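Local coordinates for appr-1-p processing domain protein (Thermus aquaticus Y51MC23, PDB 5M31) that belongs to the macro domain family and folds as a single alpha/beta chain with helices packed around a mixed sheet, at residues V41-Q44 against F45-F49; D51-Q54 against A55-K58; Y73-G76 against P77-P81; L106-L109 against V110-Q114. One frame throughout, in Å; residues are numbered along the deposited sequence. Where two conformers were deposited one is given.

Contact 1 of 4, residues V41-Q44 against F45-F49; sequences VALQ and FKRAF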
loop_
_atom_site.group_PDB
_atom_site.type_symbol
_atom_site.label_atom_id
_atom_site.label_comp_id
_atom_site.label_asym_id
_atom_site.label_seq_id
_atom_site.Cartn_x
_atom_site.Cartn_y
_atom_site.Cartn_z
ATOM N N VAL A 41 -3.930 0.967 9.778
ATOM C CA VAL A 41 -4.325 1.435 8.489
ATOM C C VAL A 41 -5.390 0.509 7.891
ATOM O O VAL A 41 -6.393 0.967 7.326
ATOM C CB VAL A 41 -3.066 1.485 7.572
ATOM C CG1 VAL A 41 -3.454 1.711 6.109
ATOM C CG2 VAL A 41 -2.153 2.623 8.047
ATOM N N ALA A 42 -5.177 -0.787 8.026
ATOM C CA ALA A 42 -6.040 -1.761 7.334
ATOM C C ALA A 42 -7.483 -1.632 7.869
ATOM O O ALA A 42 -8.435 -1.775 7.132
ATOM C CB ALA A 42 -5.517 -3.162 7.510
ATOM N N LEU A 43 -7.622 -1.394 9.171
ATOM C CA LEU A 43 -8.948 -1.173 9.756
ATOM C C LEU A 43 -9.658 0.012 9.115
ATOM O O LEU A 43 -10.841 -0.060 8.769
ATOM C CB LEU A 43 -8.827 -0.941 11.267
ATOM C CG LEU A 43 -10.149 -0.682 11.967
ATOM C CD1 LEU A 43 -11.183 -1.737 11.621
ATOM C CD2 LEU A 43 -9.942 -0.630 13.472
ATOM N N GLN A 44 -8.921 1.084 8.871
ATOM C CA GLN A 44 -9.512 2.278 8.256
ATOM C C GLN A 44 -9.962 1.937 6.835
ATOM O O GLN A 44 -11.051 2.333 6.389
ATOM C CB GLN A 44 -8.513 3.450 8.230
ATOM C CG GLN A 44 -7.834 3.774 9.566
ATOM C CD GLN A 44 -8.774 3.832 10.754
ATOM O OE1 GLN A 44 -8.658 3.035 11.719
ATOM N NE2 GLN A 44 -9.670 4.800 10.734
ATOM N N PHE A 45 -9.109 1.191 6.129
ATOM C CA PHE A 45 -9.448 0.718 4.775
ATOM C C PHE A 45 -10.636 -0.212 4.761
ATOM O O PHE A 45 -11.487 -0.104 3.877
ATOM C CB PHE A 45 -8.227 0.092 4.072
ATOM C CG PHE A 45 -7.366 1.108 3.356
ATOM C CD1 PHE A 45 -6.403 1.822 4.053
ATOM C CD2 PHE A 45 -7.505 1.347 2.019
ATOM C CE1 PHE A 45 -5.597 2.760 3.402
ATOM C CE2 PHE A 45 -6.681 2.242 1.371
ATOM C CZ PHE A 45 -5.741 2.949 2.030
ATOM N N LYS A 46 -10.734 -1.124 5.722
ATOM C CA LYS A 46 -11.902 -2.017 5.772
ATOM C C LYS A 46 -13.202 -1.228 5.841
ATOM O O LYS A 46 -14.142 -1.510 5.103
ATOM C CB LYS A 46 -11.857 -2.928 6.946
ATOM C CG LYS A 46 -13.033 -3.862 6.976
ATOM C CD LYS A 46 -12.826 -4.996 7.952
ATOM C CE LYS A 46 -12.784 -4.517 9.380
ATOM N NZ LYS A 46 -12.586 -5.664 10.306
ATOM N N ARG A 47 -13.218 -0.253 6.750
ATOM C CA ARG A 47 -14.430 0.629 6.972
ATOM C C ARG A 47 -14.755 1.514 5.760
ATOM O O ARG A 47 -15.922 1.646 5.404
ATOM C CB ARG A 47 -14.283 1.397 8.313
ATOM C CG ARG A 47 -14.149 0.445 9.488
ATOM C CD ARG A 47 -14.479 0.935 10.874
ATOM N NE ARG A 47 -13.414 1.720 11.483
ATOM C CZ ARG A 47 -13.077 1.698 12.772
ATOM N NH1 ARG A 47 -13.610 0.824 13.626
ATOM N NH2 ARG A 47 -12.131 2.522 13.203
ATOM N N ALA A 48 -13.726 2.053 5.079
ATOM C CA ALA A 48 -13.903 2.986 3.962
ATOM C C ALA A 48 -14.182 2.254 2.679
ATOM O O ALA A 48 -14.781 2.808 1.753
ATOM C CB ALA A 48 -12.638 3.817 3.800
ATOM N N PHE A 49 -13.626 1.030 2.563
ATOM C CA PHE A 49 -13.650 0.313 1.317
ATOM C C PHE A 49 -14.077 -1.138 1.496
ATOM O O PHE A 49 -13.279 -2.101 1.245
ATOM C CB PHE A 49 -12.272 0.398 0.629
ATOM C CG PHE A 49 -11.840 1.799 0.311
ATOM C CD1 PHE A 49 -12.426 2.509 -0.726
ATOM C CD2 PHE A 49 -10.812 2.405 1.027
ATOM C CE1 PHE A 49 -12.043 3.812 -0.984
ATOM C CE2 PHE A 49 -10.386 3.674 0.749
ATOM C CZ PHE A 49 -11.005 4.394 -0.279
#
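Phe45 meets Val41 one turn earlier on helix 40-48, through both backbone and side chain. Its N donates to Val41 O at 3.0 Å, and its ring runs beside the Val41 side chain, the two pointing the same way. Val41 CG1, set anti to its own N by a chi1 of 169°, touches the ring at CD1 (3.6 Å) and CE1. Val41 O lies at the ring edge, in its plane. Inward, Phe45 packs on Asn29 and Ile84 of two sheet strands.

Lys46 N bonds to Ala42 O at 2.8 Å. The lysine chain passes across Leu43 and bends at chi3, which brings Lys46 CE to 3.9 Å from Leu43 CD1; NZ is held by the carbonyl of Met37.

Arg47 N donates to Leu43 O at 3.1 Å, and its guanidinium spreads over the leucine: Leu43 CG sits 3.8 Å from the plane, over the centre of one face. Gln44 runs alongside, its amide turned 86° to the guanidinium; OE1 stays 3.8 Å from Arg47 NH2, too far for a hydrogen bond. Ala48 N closes on Gln44 O, and Phe49 then leaves the helical conformation.

The helix is thus amphipathic: Phe45 is buried against the sheet, with Val41 beside it at a partly exposed position, while the aliphatic parts of Lys46 and Arg47 use Leu43 as an apolar support and Lys46 NZ is satisfied by Met37 O.

Contact 2 of 4, residues D51-Q54 against A55-K58; sequences DNYQ and AYVK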
loop_
_atom_site.group_PDB
_atom_site.type_symbol
_atom_site.label_atom_id
_atom_site.label_comp_id
_atom_site.label_asym_id
_atom_site.label_seq_id
_atom_site.Cartn_x
_atom_site.Cartn_y
_atom_site.Cartn_z
ATOM N N ASP A 51 -15.883 -3.262 -0.340
ATOM C CA ASP A 51 -15.749 -4.180 -1.466
ATOM C C ASP A 51 -14.288 -4.679 -1.656
ATOM O O ASP A 51 -14.060 -5.845 -1.989
ATOM C CB ASP A 51 -16.243 -3.525 -2.747
ATOM C CG ASP A 51 -17.714 -3.205 -2.699
ATOM O OD1 ASP A 51 -18.444 -3.662 -1.749
ATOM O OD2 ASP A 51 -18.173 -2.569 -3.643
ATOM N N ASN A 52 -13.323 -3.789 -1.404
ATOM C CA ASN A 52 -11.899 -4.151 -1.388
ATOM C C ASN A 52 -11.637 -5.166 -0.305
ATOM O O ASN A 52 -10.954 -6.155 -0.552
ATOM C CB ASN A 52 -11.028 -2.949 -1.174
ATOM C CG ASN A 52 -9.570 -3.283 -1.065
ATOM O OD1 ASN A 52 -8.922 -3.664 -2.023
ATOM N ND2 ASN A 52 -9.055 -3.200 0.177
ATOM N N TYR A 53 -12.221 -4.947 0.876
ATOM C CA TYR A 53 -12.005 -5.899 1.982
ATOM C C TYR A 53 -12.513 -7.285 1.632
ATOM O O TYR A 53 -11.778 -8.289 1.772
ATOM C CB TYR A 53 -12.678 -5.392 3.242
ATOM C CG TYR A 53 -12.664 -6.414 4.368
ATOM C CD1 TYR A 53 -11.483 -6.777 4.971
ATOM C CD2 TYR A 53 -13.819 -7.097 4.732
ATOM C CE1 TYR A 53 -11.447 -7.784 5.922
ATOM C CE2 TYR A 53 -13.791 -8.049 5.734
ATOM C CZ TYR A 53 -12.603 -8.347 6.347
ATOM O OH TYR A 53 -12.555 -9.339 7.319
ATOM N N GLN A 54 -13.721 -7.368 1.078
ATOM C CA GLN A 54 -14.255 -8.691 0.702
ATOM C C GLN A 54 -13.423 -9.336 -0.376
ATOM O O GLN A 54 -13.157 -10.524 -0.325
ATOM C CB GLN A 54 -15.729 -8.603 0.244
ATOM C CG GLN A 54 -16.746 -8.213 1.349
ATOM C CD GLN A 54 -16.708 -9.071 2.634
ATOM O OE1 GLN A 54 -16.387 -10.267 2.621
ATOM N NE2 GLN A 54 -17.086 -8.452 3.754
ATOM N N ALA A 55 -13.015 -8.551 -1.388
ATOM C CA ALA A 55 -12.137 -9.100 -2.431
ATOM C C ALA A 55 -10.814 -9.605 -1.881
ATOM O O ALA A 55 -10.338 -10.701 -2.265
ATOM C CB ALA A 55 -11.898 -8.067 -3.517
ATOM N N TYR A 56 -10.267 -8.847 -0.937
ATOM C CA TYR A 56 -9.028 -9.212 -0.239
ATOM C C TYR A 56 -9.176 -10.505 0.548
ATOM O O TYR A 56 -8.298 -11.398 0.507
ATOM C CB TYR A 56 -8.589 -8.070 0.661
ATOM C CG TYR A 56 -7.657 -8.459 1.777
ATOM C CD1 TYR A 56 -6.266 -8.551 1.580
ATOM C CD2 TYR A 56 -8.157 -8.685 3.027
ATOM C CE1 TYR A 56 -5.400 -8.903 2.624
ATOM C CE2 TYR A 56 -7.327 -9.041 4.045
ATOM C CZ TYR A 56 -5.955 -9.096 3.879
ATOM O OH TYR A 56 -5.180 -9.529 5.009
ATOM N N VAL A 57 -10.278 -10.649 1.252
ATOM C CA VAL A 57 -10.521 -11.878 1.989
ATOM C C VAL A 57 -10.531 -13.077 1.047
ATOM O O VAL A 57 -9.870 -14.108 1.325
ATOM C CB VAL A 57 -11.809 -11.823 2.798
ATOM C CG1 VAL A 57 -12.215 -13.183 3.309
ATOM C CG2 VAL A 57 -11.638 -10.816 3.936
ATOM N N LYS A 58 -11.270 -12.975 -0.060
ATOM C CA LYS A 58 -11.292 -14.039 -1.029
ATOM C C LYS A 58 -9.916 -14.322 -1.650
ATOM O O LYS A 58 -9.551 -15.509 -1.784
ATOM C CB LYS A 58 -12.328 -13.746 -2.115
ATOM C CG LYS A 58 -13.749 -13.871 -1.595
ATOM C CD LYS A 58 -14.754 -13.392 -2.632
ATOM C CE LYS A 58 -16.193 -13.476 -2.117
ATOM N NZ LYS A 58 -16.727 -14.869 -2.235
#
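Tyr53 and Val57 stand one turn apart on helix 50-61 of the macro domain, and their i to i+4 contact is a CH-pi interaction. From Tyr53 CB the chain sets out anti to the backbone N (chi1 172°), which swings the ring toward the following turn. Tyr53 CD1 is 4.3 Å from Tyr56 CD2, in an oblique approach, and only loosely meets Val57. CE1 and CZ come closest to the valine, each 3.6 Å from CG2, with CE2 slightly farther off. At the tip, OH is 3.8 Å from the same methyl. CG2 therefore sits over one face, displaced toward the rim, 3.8 Å from the ring centroid and 23° off the normal. Lys46, from the preceding helix, covers the opposite face in a cation-pi contact.

Backbone bonds of the helix run beneath: Tyr56 N to Asn52 O and Val57 N to Tyr53 O, both 2.8 Å. The Tyr56 ring turns its edge to Tyr53 O, and its hydroxyl bonds to the carbonyl of Asn32; Asn52 OD1 accepts from Asn86 on strand 83-88. Asn52 and Ala55 pack on Tyr73 of strand 71-74, whereas Gln54 and Lys58 belong to the solvent side. Val57 CG2 is shared between ring and backbone, for it also lies 3.3 Å from Tyr53 O.

Contact 3 of 4, residues Y73-G76 against P77-P81; sequences YDRG and PLAQP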
loop_
_atom_site.group_PDB
_atom_site.type_symbol
_atom_site.label_atom_id
_atom_site.label_comp_id
_atom_site.label_asym_id
_atom_site.label_seq_id
_atom_site.Cartn_x
_atom_site.Cartn_y
_atom_site.Cartn_z
ATOM N N TYR A 73 -7.178 -4.170 -6.034
ATOM C CA TYR A 73 -8.620 -4.162 -6.291
ATOM C C TYR A 73 -8.983 -2.929 -7.134
ATOM O O TYR A 73 -8.552 -1.803 -6.806
ATOM C CB TYR A 73 -9.432 -4.167 -4.990
ATOM C CG TYR A 73 -10.920 -4.199 -5.202
ATOM C CD1 TYR A 73 -11.557 -5.360 -5.725
ATOM C CD2 TYR A 73 -11.714 -3.053 -5.016
ATOM C CE1 TYR A 73 -12.914 -5.381 -5.931
ATOM C CE2 TYR A 73 -13.077 -3.094 -5.227
ATOM C CZ TYR A 73 -13.661 -4.226 -5.733
ATOM O OH TYR A 73 -15.014 -4.265 -5.927
ATOM N N ASP A 74 -9.709 -3.158 -8.229
ATOM C CA ASP A 74 -10.150 -2.104 -9.126
ATOM C C ASP A 74 -11.598 -1.718 -8.811
ATOM O O ASP A 74 -12.528 -2.521 -8.999
ATOM C CB ASP A 74 -10.063 -2.620 -10.570
ATOM C CG ASP A 74 -10.401 -1.551 -11.623
ATOM O OD1 ASP A 74 -10.733 -0.410 -11.285
ATOM O OD2 ASP A 74 -10.299 -1.895 -12.820
ATOM N N ARG A 75 -11.809 -0.478 -8.381
ATOM C CA ARG A 75 -13.138 -0.042 -8.028
ATOM C C ARG A 75 -13.911 0.404 -9.262
ATOM O O ARG A 75 -15.086 0.711 -9.187
ATOM C CB ARG A 75 -13.064 1.080 -7.005
ATOM C CG ARG A 75 -12.375 0.685 -5.697
ATOM C CD ARG A 75 -12.266 1.859 -4.748
ATOM N NE ARG A 75 -13.575 2.266 -4.235
ATOM C CZ ARG A 75 -14.015 3.512 -4.122
ATOM N NH1 ARG A 75 -15.230 3.752 -3.633
ATOM N NH2 ARG A 75 -13.251 4.552 -4.477
ATOM N N GLY A 76 -13.241 0.451 -10.392
ATOM C CA GLY A 76 -13.901 0.792 -11.645
ATOM C C GLY A 76 -13.380 2.091 -12.231
ATOM O O GLY A 76 -12.796 2.909 -11.546
ATOM N N PRO A 77 -13.528 2.247 -13.545
ATOM C CA PRO A 77 -12.916 3.374 -14.217
ATOM C C PRO A 77 -13.439 4.734 -13.803
ATOM O O PRO A 77 -12.811 5.732 -14.151
ATOM C CB PRO A 77 -13.204 3.098 -15.702
ATOM C CG PRO A 77 -14.382 2.197 -15.675
ATOM C CD PRO A 77 -14.207 1.338 -14.482
ATOM N N LEU A 78 -14.618 4.805 -13.160
ATOM C CA LEU A 78 -15.204 6.075 -12.763
ATOM C C LEU A 78 -14.970 6.388 -11.294
ATOM O O LEU A 78 -15.466 7.392 -10.774
ATOM C CB LEU A 78 -16.719 6.123 -13.061
ATOM C CG LEU A 78 -17.113 5.755 -14.473
ATOM C CD1 LEU A 78 -18.630 5.772 -14.662
ATOM C CD2 LEU A 78 -16.448 6.687 -15.500
ATOM N N ALA A 79 -14.222 5.527 -10.627
ATOM C CA ALA A 79 -14.062 5.647 -9.181
ATOM C C ALA A 79 -12.827 6.454 -8.845
ATOM O O ALA A 79 -11.877 6.505 -9.630
ATOM C CB ALA A 79 -13.966 4.285 -8.562
ATOM N N GLN A 80 -12.826 7.010 -7.631
ATOM C CA GLN A 80 -11.652 7.612 -7.024
ATOM C C GLN A 80 -11.647 7.290 -5.552
ATOM O O GLN A 80 -12.658 7.491 -4.889
ATOM C CB GLN A 80 -11.634 9.142 -7.204
ATOM C CG GLN A 80 -10.320 9.789 -6.815
ATOM C CD GLN A 80 -10.189 9.959 -5.319
ATOM O OE1 GLN A 80 -11.175 10.309 -4.646
ATOM N NE2 GLN A 80 -9.015 9.679 -4.773
ATOM N N PRO A 81 -10.518 6.787 -5.050
ATOM C CA PRO A 81 -9.455 6.171 -5.845
ATOM C C PRO A 81 -9.958 5.030 -6.675
ATOM O O PRO A 81 -10.928 4.351 -6.299
ATOM C CB PRO A 81 -8.490 5.648 -4.788
ATOM C CG PRO A 81 -9.405 5.381 -3.631
ATOM C CD PRO A 81 -10.341 6.499 -3.612
HETATM O O HOH W 1 -15.679 6.610 -3.730
#
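Gly76 O accepts from Ala79 N at 3.1 Å and closes a type I beta turn over Pro77 and Leu78, the donor standing 56° out of the carbonyl plane. The turn lies in the connection between antiparallel strands 71-74 and 83-88. Gly76 has a positive phi of 116°, a conformation that would press a side chain against the preceding carbonyl oxygen. Asp74 forms an Asx turn: OD1 accepts from Gly76 N at 2.8 Å, from above the carboxylate plane, and the same oxygen makes a salt bridge with Arg82 NE.

Arg75 carries the side-chain part. Its CB packs on Ala79 CB at 3.7 Å, and the chain stays extended until chi3 (69°) folds it back over the loop. CD passes 3.2 Å from Pro81 O, and NH2 donates to that oxygen at 3.0 Å, arriving in the carbonyl plane on a lone pair. A second, weak bond goes from NH2 to Gln80 O, also at 3.0 Å. Both oxygens lie at the guanidinium edge, while Ala79 CB lies over one face. NH1 donates to a water 2.9 Å away, which makes a weak bond to Gln80 O.

The peptide bond from Gln80 to Pro81 is cis, and Arg75 NH2 reaches the carbonyl of this peptide, weakly, and that of Pro81 after it. Phe49, at the end of helix 40-48, packs on Arg75 and Pro81. With carbonyl oxygens and water as its partners, the guanidinium works as a multiple donor that ties the end of the loop back to its start, and carbonyl dipoles probably offset part of its charge.

Contact 4 of 4, residues L106-L109 against V110-Q114; sequences LKDL and VCRIQ
The carboxylate of Asp108, on helix 99-116 of the macro domain, meets Cys111 at one oxygen: Cys111 CB approaches OD1 from above the carboxylate plane, at 3.7 Å, and SG is a little farther away. The other oxygen, OD2, accepts from the backbone N of Ile70. Nearby, Arg112 sends its aliphatic start past the aspartate, with CG 4.3 Å from Asp108 OD2. In one of two conformers Arg112 NE forms a salt bridge with Glu115; Asp108 OD2 and Arg112 NH1 are then 5.4 Å apart, and any attraction between their opposite charges is probably weak.

These residues lie on an alpha helix that packs against the central sheet. Its regular i to i+4 backbone bonds include Val110 N to Leu106 O and Arg112 N to Asp108 O, the latter at 2.9 Å.

On the buried side Leu109 and Ile113 meet. Leu109 CG is anti to the backbone N (chi1 -179°), a setting that carries the branch along the helix toward the next turn, and the two side chains cross at a slant. Ile113 CD1 touches Leu109 CG at 3.9 Å and Leu109 CD1 at 4.0 Å. Both residues press on Phe85 and Ile121 of the sheet, while Leu109 and Val110 also reach Leu146 of helix 135-146. Val110 CG2 rests 3.6 Å from Leu106 O. The backbone is approached more tightly by Ile113, whose CG1 lies 3.1 Å from Leu109 O, the same carbonyl that accepts from Ile113 N.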
loop_
_atom_site.group_PDB
_atom_site.type_symbol
_atom_site.label_atom_id
_atom_site.label_comp_id
_atom_site.label_asym_id
_atom_site.label_seq_id
_atom_site.Cartn_x
_atom_site.Cartn_y
_atom_site.Cartn_z
ATOM N N LEU A 106 7.873 -3.150 -2.144
ATOM C CA LEU A 106 8.129 -1.910 -2.922
ATOM C C LEU A 106 8.501 -2.230 -4.402
ATOM O O LEU A 106 8.087 -1.518 -5.327
ATOM C CB LEU A 106 9.253 -1.130 -2.287
ATOM C CG LEU A 106 8.817 -0.271 -1.116
ATOM C CD1 LEU A 106 10.042 0.175 -0.360
ATOM C CD2 LEU A 106 8.005 0.929 -1.616
ATOM N N LYS A 107 9.281 -3.291 -4.612
ATOM C CA LYS A 107 9.552 -3.775 -5.948
ATOM C C LYS A 107 8.229 -4.092 -6.652
ATOM O O LYS A 107 8.036 -3.726 -7.828
ATOM C CB LYS A 107 10.459 -5.022 -5.922
ATOM C CG LYS A 107 11.893 -4.767 -5.466
ATOM C CD LYS A 107 12.826 -5.890 -5.918
ATOM C CE LYS A 107 14.283 -5.441 -5.963
ATOM N NZ LYS A 107 14.934 -5.374 -4.625
ATOM N N ASP A 108 7.319 -4.787 -5.980
ATOM C CA ASP A 108 6.084 -5.137 -6.641
ATOM C C ASP A 108 5.179 -3.952 -6.816
ATOM O O ASP A 108 4.347 -3.921 -7.707
ATOM C CB ASP A 108 5.339 -6.222 -5.902
ATOM C CG ASP A 108 4.406 -6.995 -6.815
ATOM O OD1 ASP A 108 4.819 -7.315 -7.950
ATOM O OD2 ASP A 108 3.234 -7.173 -6.470
ATOM N N LEU A 109 5.325 -2.976 -5.941
ATOM C CA LEU A 109 4.552 -1.725 -6.078
ATOM C C LEU A 109 4.879 -1.028 -7.385
ATOM O O LEU A 109 3.973 -0.594 -8.124
ATOM C CB LEU A 109 4.843 -0.833 -4.907
ATOM C CG LEU A 109 4.096 0.513 -4.873
ATOM C CD1 LEU A 109 2.612 0.301 -4.954
ATOM C CD2 LEU A 109 4.476 1.204 -3.587
ATOM N N VAL A 110 6.153 -0.938 -7.696
ATOM C CA VAL A 110 6.599 -0.400 -8.960
ATOM C C VAL A 110 5.994 -1.208 -10.098
ATOM O O VAL A 110 5.389 -0.620 -11.039
ATOM C CB VAL A 110 8.111 -0.379 -9.075
ATOM C CG1 VAL A 110 8.588 -0.087 -10.498
ATOM C CG2 VAL A 110 8.649 0.646 -8.090
ATOM N N CYS A 111 6.072 -2.534 -10.013
ATOM C CA CYS A 111 5.465 -3.416 -11.038
ATOM C C CYS A 111 3.995 -3.102 -11.283
ATOM O O CYS A 111 3.568 -2.970 -12.440
ATOM C CB CYS A 111 5.589 -4.866 -10.628
ATOM S SG CYS A 111 7.306 -5.394 -10.593
ATOM N N ARG A 112 3.194 -2.980 -10.224
ATOM C CA ARG A 112 1.741 -2.821 -10.392
ATOM C C ARG A 112 1.414 -1.430 -10.912
ATOM O O ARG A 112 0.483 -1.274 -11.697
ATOM C CB ARG A 112 0.986 -3.005 -9.089
ATOM C CG ARG A 112 0.765 -4.444 -8.623
ATOM C CD ARG A 112 0.757 -5.524 -9.671
ATOM N NE ARG A 112 -0.491 -5.625 -10.425
ATOM C CZ ARG A 112 -1.604 -6.214 -9.979
ATOM N NH1 ARG A 112 -1.576 -6.900 -8.862
ATOM N NH2 ARG A 112 -2.740 -6.147 -10.690
ATOM N N ILE A 113 2.150 -0.431 -10.442
ATOM C CA ILE A 113 1.968 0.966 -10.940
ATOM C C ILE A 113 2.180 0.971 -12.448
ATOM O O ILE A 113 1.327 1.530 -13.238
ATOM C CB ILE A 113 2.943 1.917 -10.200
ATOM C CG1 ILE A 113 2.476 2.088 -8.744
ATOM C CG2 ILE A 113 3.083 3.232 -10.965
ATOM C CD1 ILE A 113 3.498 2.828 -7.918
ATOM N N GLN A 114 3.248 0.333 -12.892
ATOM C CA GLN A 114 3.573 0.297 -14.324
ATOM C C GLN A 114 2.583 -0.497 -15.118
ATOM O O GLN A 114 2.131 0.009 -16.190
ATOM C CB GLN A 114 5.053 -0.098 -14.495
ATOM C CG GLN A 114 5.861 1.072 -13.912
ATOM C CD GLN A 114 7.332 1.093 -14.197
ATOM O OE1 GLN A 114 7.987 0.051 -14.301
ATOM N NE2 GLN A 114 7.893 2.341 -14.304
#

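How the contacts relate
Contacts 1, 2 and 3 adjoin one another, whereas contact 4 stands apart. Helices 40-48 and 50-61 follow each other in the chain and touch through Lys46 CG and Tyr53 CG, 3.7 Å apart. Contact 3 joins both: Phe49 CD1 lies 3.7 Å from Arg75 NE, and Ala55 CB lies 3.5 Å from Tyr73 CD1 on the edge strand 71-74. Contact 4 is on the opposite side of the chain's centre from contact 1, their centres about 22 Å apart, and its nearest atoms are about 7 Å from contact 3. A bound glycerol lies about 5 Å from the side chain of Val41, in contact 1.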